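Local coordinates for protein flavoredoxin (Methanosarcina acetivorans, PDB 3BNK) that binds flavin mononucleotide and probably takes part in electron transfer, at residues P17-G22 against V69-S74; A62-F67 against L104-M109; G95-F100 against I110-L115. One frame throughout, in Å; residues are numbered along the deposited sequence.

The three contacts touch one another in pairs within the FMN-binding domain. Interaction 1 lies nearest the centre of the chain and nearest the cofactor: the side chain of Val18 is about 5 Å from a bound FMN, whereas the closest side chains of interactions 2 and 3, Phe67 and Phe97, are both about 11 Å from one. Interactions 1 and 2 share strand 66-71 and meet where Leu21 CD2 packs at 3.4 Å on Phe67 CD1. Interaction 3 adjoins interaction 1 through a probable hydrogen bond from Thr114 N to Phe71 O (2.8 Å), and interaction 2 through a probable hydrogen bond from Met109 N to Phe100 O (2.8 Å).

Interaction 1: P17-G22 against V69-S74; sequences PVTLLG and VNFPYS
Asn70 O is gripped by two donors. Leu20 N reaches it at 2.7 Å in the carbonyl plane with a nearly straight bond (166°), while Thr19 OG1, also 2.7 Å from Asn70 O, comes from above that plane. The threonine hydroxyl gets there because OG1 stands anti to its own backbone N (chi1 -161°), which carries the hydroxyl toward strand 66-71. Leu20 O is held twice as well: Asn70 N lies 2.9 Å from Leu20 O, and Asn70 ND2 donates to it too, arriving from above the carbonyl plane. Asparagine suits the site because the other end of its carboxamide, OD1, accepts from Asn116 ND2 and from Ile110 N. These bonds pair strands 16-25 and 66-71, antiparallel neighbours in the main sheet of the flavin reductase-like domain. Past the regular pairing, Pro72, which has no N-H to offer, lays CD against Val18 O at 3.4 Å, and a water donates to both Val18 O (2.7 Å) and Pro72 O (2.8 Å). The CG of Pro72 also touches Leu20 CD2 at 4.3 Å; helix 77-83 covers this side through Thr80 and Cys83. With every touching residue buried, the doubled donors on Asn70 O and Leu20 O and the bridging water imply that peptide oxygens here are satisfied by side chains and solvent as well as by strand pairing.

Interaction 2: A62-F67 against L104-M109; sequences AENGSF and LKTAPM
Asn64 presents the flat carboxamide of this contact to Thr106. Its OD1 end is turned to the threonine hydroxyl, and its ND2 end turns back to Gly60 O in its own helix, which fixes the rotation of the group. Thr106 OG1 donates to Asn64 OD1, although the modelled 2.5 Å is short and the hydroxyl's exact place is doubtful. The ring of Phe67, the other flat group, sets off away from 104-109 and packs among Leu21, Cys119, Val121 and Phe133. As modelled, with OG1 of Thr106 anti to the backbone N (chi1 -176°), the hydroxyl faces Asn64 and the methyl CG2 lies beside Ser66, though the fit is too tight for the details to be sure. The segment 62-67 is the junction where helix 57-64 gives way to strand 66-71 of the main sheet, in the flavin reductase-like domain. Gly65 makes the change of direction with a positive phi of 62°, a conformation easy for a residue without CB. The partner segment, 104-109, is the irregular loop leading into strand 109-110. Ala107 is small enough to bring its CB to within 3.6 Å of Phe67 C, and here the two backbones come close, Phe67 CA and Ala107 CA being 4.7 Å apart. Leu104 adds an apolar touch, CD1 to Ser66 CB at 4.1 Å, while its backbone N is bound by Glu118. A water joins the two backbones, donating to Ser66 O at 2.8 Å and to Thr106 O at 3.0 Å.

Interaction 3: G95-F100 against I110-L115; sequences GLFEVF and IKECTL
Glu98 and Lys111 join their backbones by the straightest bond of the contact: Lys111 N donates to Glu98 O at 2.9 Å with an angle of 172°. The backbone N of Glu98 is taken by the Glu112 carboxylate, at 3.1 Å by OE1 on its syn side, and weakly at 3.3 Å by OE2. A bend in the Glu112 chain (chi2 100°) folds the carboxylate back onto this N-H. The turn that carries Glu112 closes with a bond from Cys113 N to Ile110 O, an oxygen that also accepts from Asn116 ND2. These bonds lie at one end of the two-stranded antiparallel ribbon 99-100/109-110, in which Val99 and Ile110 form a non-hydrogen-bonded pair. Among the apolar contacts, Ile110 drops CD1 over one face of the Phe97 ring, a CH-pi contact 4.1 Å from the centroid, while Leu96 CB lies over the opposite face. The branched isoleucine also puts CG2 3.7 Å from Phe97 CB, so both its arms grip the aromatic side chain. The long methylenes of Lys111 suit a partly open surface: CD lies 3.4 Å from Glu98 CB, and CG approaches Phe100 CD2 at 3.5 Å. At the edge of the Phe100 ring, in its plane, is the peptide between Ile110 and Lys111. Lys4 of the second subunit packs on Phe100 and donates through NZ to Lys111 O. As for charge, Glu98 OE2 and Glu112 OE2 are 4.5 Å apart, an unfavourable proximity that the nearby Lys111 ammonium, though not in contact with the Glu98 carboxylate, would probably offset in part.

Interaction 1: P17-G22 against V69-S74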
loop_
_atom_site.group_PDB
_atom_site.type_symbol
_atom_site.label_atom_id
_atom_site.label_comp_id
_atom_site.label_asym_id
_atom_site.label_seq_id
_atom_site.Cartn_x
_atom_site.Cartn_y
_atom_site.Cartn_z
ATOM N N PRO B 17 -0.298 5.522 0.340
ATOM C CA PRO B 17 -1.467 6.218 -0.182
ATOM C C PRO B 17 -2.095 7.074 0.929
ATOM O O PRO B 17 -1.718 6.954 2.098
ATOM C CB PRO B 17 -2.402 5.062 -0.549
ATOM C CG PRO B 17 -2.059 3.999 0.464
ATOM C CD PRO B 17 -0.587 4.106 0.657
ATOM N N VAL B 18 -3.030 7.940 0.579
ATOM C CA VAL B 18 -3.736 8.744 1.582
ATOM C C VAL B 18 -5.224 8.515 1.432
ATOM O O VAL B 18 -5.838 8.864 0.408
ATOM C CB VAL B 18 -3.399 10.261 1.500
ATOM C CG1 VAL B 18 -4.264 11.066 2.457
ATOM C CG2 VAL B 18 -1.935 10.490 1.792
ATOM N N THR B 19 -5.794 7.914 2.469
ATOM C CA THR B 19 -7.169 7.517 2.434
ATOM C C THR B 19 -7.860 7.947 3.721
ATOM O O THR B 19 -7.213 8.243 4.721
ATOM C CB THR B 19 -7.331 5.972 2.160
ATOM O OG1 THR B 19 -8.652 5.721 1.714
ATOM C CG2 THR B 19 -7.162 5.164 3.381
ATOM N N LEU B 20 -9.182 7.999 3.671
ATOM C CA LEU B 20 -9.968 8.199 4.863
ATOM C C LEU B 20 -10.732 6.901 5.155
ATOM O O LEU B 20 -11.440 6.361 4.301
ATOM C CB LEU B 20 -10.897 9.401 4.683
ATOM C CG LEU B 20 -10.582 10.771 5.305
ATOM C CD1 LEU B 20 -9.291 10.844 6.123
ATOM C CD2 LEU B 20 -10.700 11.924 4.276
ATOM N N LEU B 21 -10.546 6.386 6.363
ATOM C CA LEU B 21 -11.183 5.151 6.757
ATOM C C LEU B 21 -12.450 5.481 7.544
ATOM O O LEU B 21 -12.384 6.152 8.582
ATOM C CB LEU B 21 -10.216 4.307 7.603
ATOM C CG LEU B 21 -10.644 2.930 8.136
ATOM C CD1 LEU B 21 -11.824 3.024 9.048
ATOM C CD2 LEU B 21 -10.971 1.948 7.015
ATOM N N GLY B 22 -13.587 5.007 7.043
ATOM C CA GLY B 22 -14.882 5.276 7.661
ATOM C C GLY B 22 -15.436 4.068 8.409
ATOM O O GLY B 22 -15.378 2.942 7.922
ATOM N N VAL B 69 -13.099 2.737 2.558
ATOM C CA VAL B 69 -11.830 3.331 2.201
ATOM C C VAL B 69 -12.160 4.421 1.184
ATOM O O VAL B 69 -12.726 4.132 0.131
ATOM C CB VAL B 69 -10.866 2.281 1.610
ATOM C CG1 VAL B 69 -9.521 2.908 1.293
ATOM C CG2 VAL B 69 -10.674 1.124 2.576
ATOM N N ASN B 70 -11.803 5.659 1.530
ATOM C CA ASN B 70 -12.250 6.871 0.834
ATOM C C ASN B 70 -11.039 7.664 0.351
ATOM O O ASN B 70 -10.100 7.885 1.115
ATOM C CB ASN B 70 -13.095 7.764 1.768
ATOM C CG ASN B 70 -14.378 7.099 2.243
ATOM O OD1 ASN B 70 -15.376 7.043 1.523
ATOM N ND2 ASN B 70 -14.361 6.608 3.478
ATOM N N PHE B 71 -11.052 8.078 -0.916
ATOM C CA PHE B 71 -9.886 8.759 -1.510
ATOM C C PHE B 71 -10.123 10.251 -1.656
ATOM O O PHE B 71 -10.836 10.661 -2.548
ATOM C CB PHE B 71 -9.519 8.155 -2.883
ATOM C CG PHE B 71 -8.910 6.789 -2.800
ATOM C CD1 PHE B 71 -9.719 5.657 -2.647
ATOM C CD2 PHE B 71 -7.529 6.626 -2.874
ATOM C CE1 PHE B 71 -9.174 4.388 -2.568
ATOM C CE2 PHE B 71 -6.959 5.362 -2.793
ATOM C CZ PHE B 71 -7.782 4.231 -2.631
ATOM N N PRO B 72 -9.513 11.076 -0.781
ATOM C CA PRO B 72 -9.642 12.517 -0.996
ATOM C C PRO B 72 -8.787 13.006 -2.177
ATOM O O PRO B 72 -7.794 12.363 -2.536
ATOM C CB PRO B 72 -9.148 13.102 0.329
ATOM C CG PRO B 72 -8.110 12.100 0.801
ATOM C CD PRO B 72 -8.686 10.761 0.406
ATOM N N TYR B 73 -9.179 14.117 -2.792
ATOM C CA TYR B 73 -8.299 14.816 -3.726
ATOM C C TYR B 73 -7.383 15.792 -2.962
ATOM O O TYR B 73 -7.600 16.053 -1.779
ATOM C CB TYR B 73 -9.092 15.506 -4.856
ATOM C CG TYR B 73 -10.177 16.435 -4.367
ATOM C CD1 TYR B 73 -9.921 17.792 -4.158
ATOM C CD2 TYR B 73 -11.457 15.959 -4.116
ATOM C CE1 TYR B 73 -10.908 18.644 -3.702
ATOM C CE2 TYR B 73 -12.465 16.812 -3.661
ATOM C CZ TYR B 73 -12.182 18.147 -3.450
ATOM O OH TYR B 73 -13.176 18.989 -3.002
ATOM N N SER B 74 -6.350 16.306 -3.627
ATOM C CA SER B 74 -5.310 17.108 -2.945
ATOM C C SER B 74 -5.822 18.356 -2.204
ATOM O O SER B 74 -5.336 18.673 -1.117
ATOM C CB SER B 74 -4.160 17.466 -3.898
ATOM O OG SER B 74 -4.566 18.411 -4.880
HETATM O O HOH W 1 -5.739 10.804 -1.519
#

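Interaction 2: A62-F67 against L104-M109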
loop_
_atom_site.group_PDB
_atom_site.type_symbol
_atom_site.label_atom_id
_atom_site.label_comp_id
_atom_site.label_asym_id
_atom_site.label_seq_id
_atom_site.Cartn_x
_atom_site.Cartn_y
_atom_site.Cartn_z
ATOM N N ALA B 62 -15.014 -3.533 14.508
ATOM C CA ALA B 62 -15.386 -4.772 15.206
ATOM C C ALA B 62 -16.903 -4.904 15.408
ATOM O O ALA B 62 -17.446 -5.978 15.201
ATOM C CB ALA B 62 -14.627 -4.893 16.538
ATOM N N GLU B 63 -17.571 -3.811 15.787
ATOM C CA GLU B 63 -19.019 -3.784 16.045
ATOM C C GLU B 63 -19.808 -4.152 14.782
ATOM O O GLU B 63 -20.679 -5.029 14.791
ATOM C CB GLU B 63 -19.466 -2.376 16.513
ATOM C CG GLU B 63 -18.828 -1.831 17.830
ATOM C CD GLU B 63 -19.176 -0.344 18.166
ATOM O OE1 GLU B 63 -20.045 0.275 17.519
ATOM O OE2 GLU B 63 -18.563 0.206 19.111
ATOM N N ASN B 64 -19.477 -3.474 13.688
ATOM C CA ASN B 64 -20.258 -3.550 12.461
ATOM C C ASN B 64 -19.773 -4.565 11.449
ATOM O O ASN B 64 -20.526 -4.961 10.569
ATOM C CB ASN B 64 -20.325 -2.171 11.807
ATOM C CG ASN B 64 -21.117 -1.205 12.622
ATOM O OD1 ASN B 64 -22.345 -1.292 12.690
ATOM N ND2 ASN B 64 -20.425 -0.280 13.272
ATOM N N GLY B 65 -18.514 -4.965 11.554
ATOM C CA GLY B 65 -17.943 -5.872 10.572
ATOM C C GLY B 65 -17.945 -5.243 9.197
ATOM O O GLY B 65 -18.154 -5.935 8.196
ATOM N N SER B 66 -17.712 -3.927 9.156
ATOM C CA SER B 66 -17.700 -3.181 7.908
ATOM C C SER B 66 -16.892 -1.897 8.039
ATOM O O SER B 66 -16.719 -1.379 9.136
ATOM C CB SER B 66 -19.120 -2.865 7.432
ATOM O OG SER B 66 -19.680 -1.787 8.153
ATOM N N PHE B 67 -16.418 -1.391 6.898
ATOM C CA PHE B 67 -15.697 -0.139 6.840
ATOM C C PHE B 67 -15.624 0.362 5.392
ATOM O O PHE B 67 -15.935 -0.366 4.445
ATOM C CB PHE B 67 -14.291 -0.272 7.460
ATOM C CG PHE B 67 -13.367 -1.214 6.714
ATOM C CD1 PHE B 67 -12.533 -0.737 5.695
ATOM C CD2 PHE B 67 -13.311 -2.574 7.043
ATOM C CE1 PHE B 67 -11.663 -1.599 5.021
ATOM C CE2 PHE B 67 -12.451 -3.451 6.368
ATOM C CZ PHE B 67 -11.625 -2.966 5.358
ATOM N N LEU B 104 -24.061 -2.150 2.500
ATOM C CA LEU B 104 -23.753 -2.721 3.810
ATOM C C LEU B 104 -24.406 -1.932 4.941
ATOM O O LEU B 104 -24.406 -2.381 6.079
ATOM C CB LEU B 104 -22.241 -2.814 4.025
ATOM C CG LEU B 104 -21.438 -3.691 3.061
ATOM C CD1 LEU B 104 -19.982 -3.689 3.460
ATOM C CD2 LEU B 104 -21.969 -5.149 2.951
ATOM N N LYS B 105 -24.943 -0.755 4.620
ATOM C CA LYS B 105 -25.799 0.034 5.534
ATOM C C LYS B 105 -25.039 0.758 6.652
ATOM O O LYS B 105 -25.504 1.753 7.201
ATOM C CB LYS B 105 -26.911 -0.847 6.144
ATOM C CG LYS B 105 -27.645 -1.756 5.137
ATOM C CD LYS B 105 -29.012 -1.230 4.752
ATOM C CE LYS B 105 -28.976 -0.111 3.719
ATOM N NZ LYS B 105 -30.298 0.659 3.653
ATOM N N THR B 106 -23.852 0.270 6.962
ATOM C CA THR B 106 -23.204 0.613 8.223
ATOM C C THR B 106 -21.759 1.117 8.076
ATOM O O THR B 106 -21.084 1.399 9.073
ATOM C CB THR B 106 -23.239 -0.610 9.144
ATOM O OG1 THR B 106 -22.702 -0.262 10.416
ATOM C CG2 THR B 106 -22.414 -1.712 8.576
ATOM N N ALA B 107 -21.282 1.186 6.842
ATOM C CA ALA B 107 -19.966 1.761 6.566
ATOM C C ALA B 107 -20.103 3.161 5.964
ATOM O O ALA B 107 -20.441 3.316 4.798
ATOM C CB ALA B 107 -19.143 0.850 5.673
ATOM N N PRO B 108 -19.814 4.191 6.768
ATOM C CA PRO B 108 -20.040 5.554 6.313
ATOM C C PRO B 108 -19.007 5.972 5.261
ATOM O O PRO B 108 -17.807 5.763 5.441
ATOM C CB PRO B 108 -19.921 6.378 7.606
ATOM C CG PRO B 108 -18.996 5.595 8.473
ATOM C CD PRO B 108 -19.221 4.138 8.117
ATOM N N MET B 109 -19.496 6.537 4.156
ATOM C CA MET B 109 -18.633 6.966 3.052
ATOM C C MET B 109 -18.728 8.471 2.840
ATOM O O MET B 109 -19.712 9.099 3.230
ATOM C CB MET B 109 -18.971 6.206 1.770
ATOM C CG MET B 109 -18.542 4.757 1.813
ATOM S SD MET B 109 -19.177 3.779 0.437
ATOM C CE MET B 109 -20.920 3.651 0.873
HETATM O O HOH W 2 -18.506 0.502 10.221
#

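Interaction 3: G95-F100 against I110-L115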
loop_
_atom_site.group_PDB
_atom_site.type_symbol
_atom_site.label_atom_id
_atom_site.label_comp_id
_atom_site.label_asym_id
_atom_site.label_seq_id
_atom_site.Cartn_x
_atom_site.Cartn_y
_atom_site.Cartn_z
ATOM N N GLY B 95 -19.612 15.084 11.356
ATOM C CA GLY B 95 -20.133 16.270 10.689
ATOM C C GLY B 95 -19.192 16.990 9.757
ATOM O O GLY B 95 -19.587 17.961 9.110
ATOM N N LEU B 96 -17.946 16.526 9.686
ATOM C CA LEU B 96 -16.919 17.179 8.872
ATOM C C LEU B 96 -17.235 17.100 7.377
ATOM O O LEU B 96 -16.957 18.040 6.618
ATOM C CB LEU B 96 -15.540 16.565 9.152
ATOM C CG LEU B 96 -14.306 17.463 9.344
ATOM C CD1 LEU B 96 -13.114 16.805 8.691
ATOM C CD2 LEU B 96 -14.462 18.886 8.799
ATOM N N PHE B 97 -17.829 15.976 6.973
ATOM C CA PHE B 97 -18.104 15.668 5.574
ATOM C C PHE B 97 -19.599 15.387 5.367
ATOM O O PHE B 97 -20.343 15.191 6.339
ATOM C CB PHE B 97 -17.304 14.433 5.132
ATOM C CG PHE B 97 -15.807 14.537 5.353
ATOM C CD1 PHE B 97 -15.177 13.747 6.315
ATOM C CD2 PHE B 97 -15.027 15.387 4.584
ATOM C CE1 PHE B 97 -13.784 13.817 6.519
ATOM C CE2 PHE B 97 -13.644 15.468 4.786
ATOM C CZ PHE B 97 -13.025 14.676 5.748
ATOM N N GLU B 98 -20.032 15.390 4.107
ATOM C CA GLU B 98 -21.337 14.857 3.731
ATOM C C GLU B 98 -21.207 13.341 3.655
ATOM O O GLU B 98 -20.427 12.810 2.859
ATOM C CB GLU B 98 -21.799 15.399 2.372
ATOM C CG GLU B 98 -22.322 16.828 2.362
ATOM C CD GLU B 98 -22.815 17.262 0.976
ATOM O OE1 GLU B 98 -23.933 17.829 0.895
ATOM O OE2 GLU B 98 -22.094 17.018 -0.031
ATOM N N VAL B 99 -21.974 12.646 4.487
ATOM C CA VAL B 99 -21.859 11.195 4.589
ATOM C C VAL B 99 -22.997 10.466 3.865
ATOM O O VAL B 99 -24.172 10.823 3.998
ATOM C CB VAL B 99 -21.740 10.737 6.076
ATOM C CG1 VAL B 99 -21.770 9.208 6.191
ATOM C CG2 VAL B 99 -20.467 11.305 6.705
ATOM N N PHE B 100 -22.625 9.453 3.092
ATOM C CA PHE B 100 -23.587 8.540 2.482
ATOM C C PHE B 100 -23.243 7.086 2.823
ATOM O O PHE B 100 -22.080 6.734 3.046
ATOM C CB PHE B 100 -23.713 8.777 0.958
ATOM C CG PHE B 100 -22.574 8.213 0.134
ATOM C CD1 PHE B 100 -22.744 7.028 -0.592
ATOM C CD2 PHE B 100 -21.342 8.866 0.061
ATOM C CE1 PHE B 100 -21.702 6.484 -1.355
ATOM C CE2 PHE B 100 -20.298 8.337 -0.708
ATOM C CZ PHE B 100 -20.487 7.135 -1.412
ATOM N N ILE B 110 -17.694 9.037 2.235
ATOM C CA ILE B 110 -17.563 10.497 2.110
ATOM C C ILE B 110 -17.909 10.967 0.699
ATOM O O ILE B 110 -17.236 10.606 -0.271
ATOM C CB ILE B 110 -16.140 10.984 2.469
ATOM C CG1 ILE B 110 -15.780 10.609 3.912
ATOM C CG2 ILE B 110 -16.024 12.520 2.270
ATOM C CD1 ILE B 110 -14.310 10.767 4.238
ATOM N N LYS B 111 -18.943 11.793 0.593
ATOM C CA LYS B 111 -19.449 12.225 -0.711
ATOM C C LYS B 111 -18.392 12.954 -1.541
ATOM O O LYS B 111 -18.318 12.780 -2.755
ATOM C CB LYS B 111 -20.695 13.107 -0.539
ATOM C CG LYS B 111 -21.942 12.318 -0.240
ATOM C CD LYS B 111 -23.105 13.205 0.183
ATOM C CE LYS B 111 -24.364 12.388 0.428
ATOM N NZ LYS B 111 -25.523 13.271 0.771
ATOM N N GLU B 112 -17.572 13.757 -0.863
ATOM C CA GLU B 112 -16.606 14.623 -1.524
ATOM C C GLU B 112 -15.378 13.856 -2.064
ATOM O O GLU B 112 -14.726 14.306 -3.011
ATOM C CB GLU B 112 -16.219 15.776 -0.591
ATOM C CG GLU B 112 -17.444 16.614 -0.093
ATOM C CD GLU B 112 -17.954 16.282 1.343
ATOM O OE1 GLU B 112 -18.202 15.114 1.676
ATOM O OE2 GLU B 112 -18.149 17.223 2.141
ATOM N N CYS B 113 -15.094 12.692 -1.481
ATOM C CA CYS B 113 -13.993 11.834 -1.941
ATOM C C CYS B 113 -14.220 11.293 -3.364
ATOM O O CYS B 113 -15.352 11.049 -3.782
ATOM C CB CYS B 113 -13.709 10.705 -0.936
ATOM S SG CYS B 113 -12.813 11.284 0.549
ATOM N N THR B 114 -13.132 11.107 -4.102
ATOM C CA THR B 114 -13.229 10.779 -5.512
ATOM C C THR B 114 -13.594 9.324 -5.773
ATOM O O THR B 114 -14.062 8.978 -6.869
ATOM C CB THR B 114 -11.931 11.136 -6.256
ATOM O OG1 THR B 114 -10.889 10.217 -5.890
ATOM C CG2 THR B 114 -11.525 12.585 -5.938
ATOM N N LEU B 115 -13.361 8.485 -4.767
ATOM C CA LEU B 115 -13.561 7.040 -4.857
ATOM C C LEU B 115 -13.811 6.499 -3.452
ATOM O O LEU B 115 -13.087 6.838 -2.504
ATOM C CB LEU B 115 -12.336 6.356 -5.500
ATOM C CG LEU B 115 -12.248 4.819 -5.587
ATOM C CD1 LEU B 115 -13.239 4.193 -6.617
ATOM C CD2 LEU B 115 -10.838 4.393 -5.911
#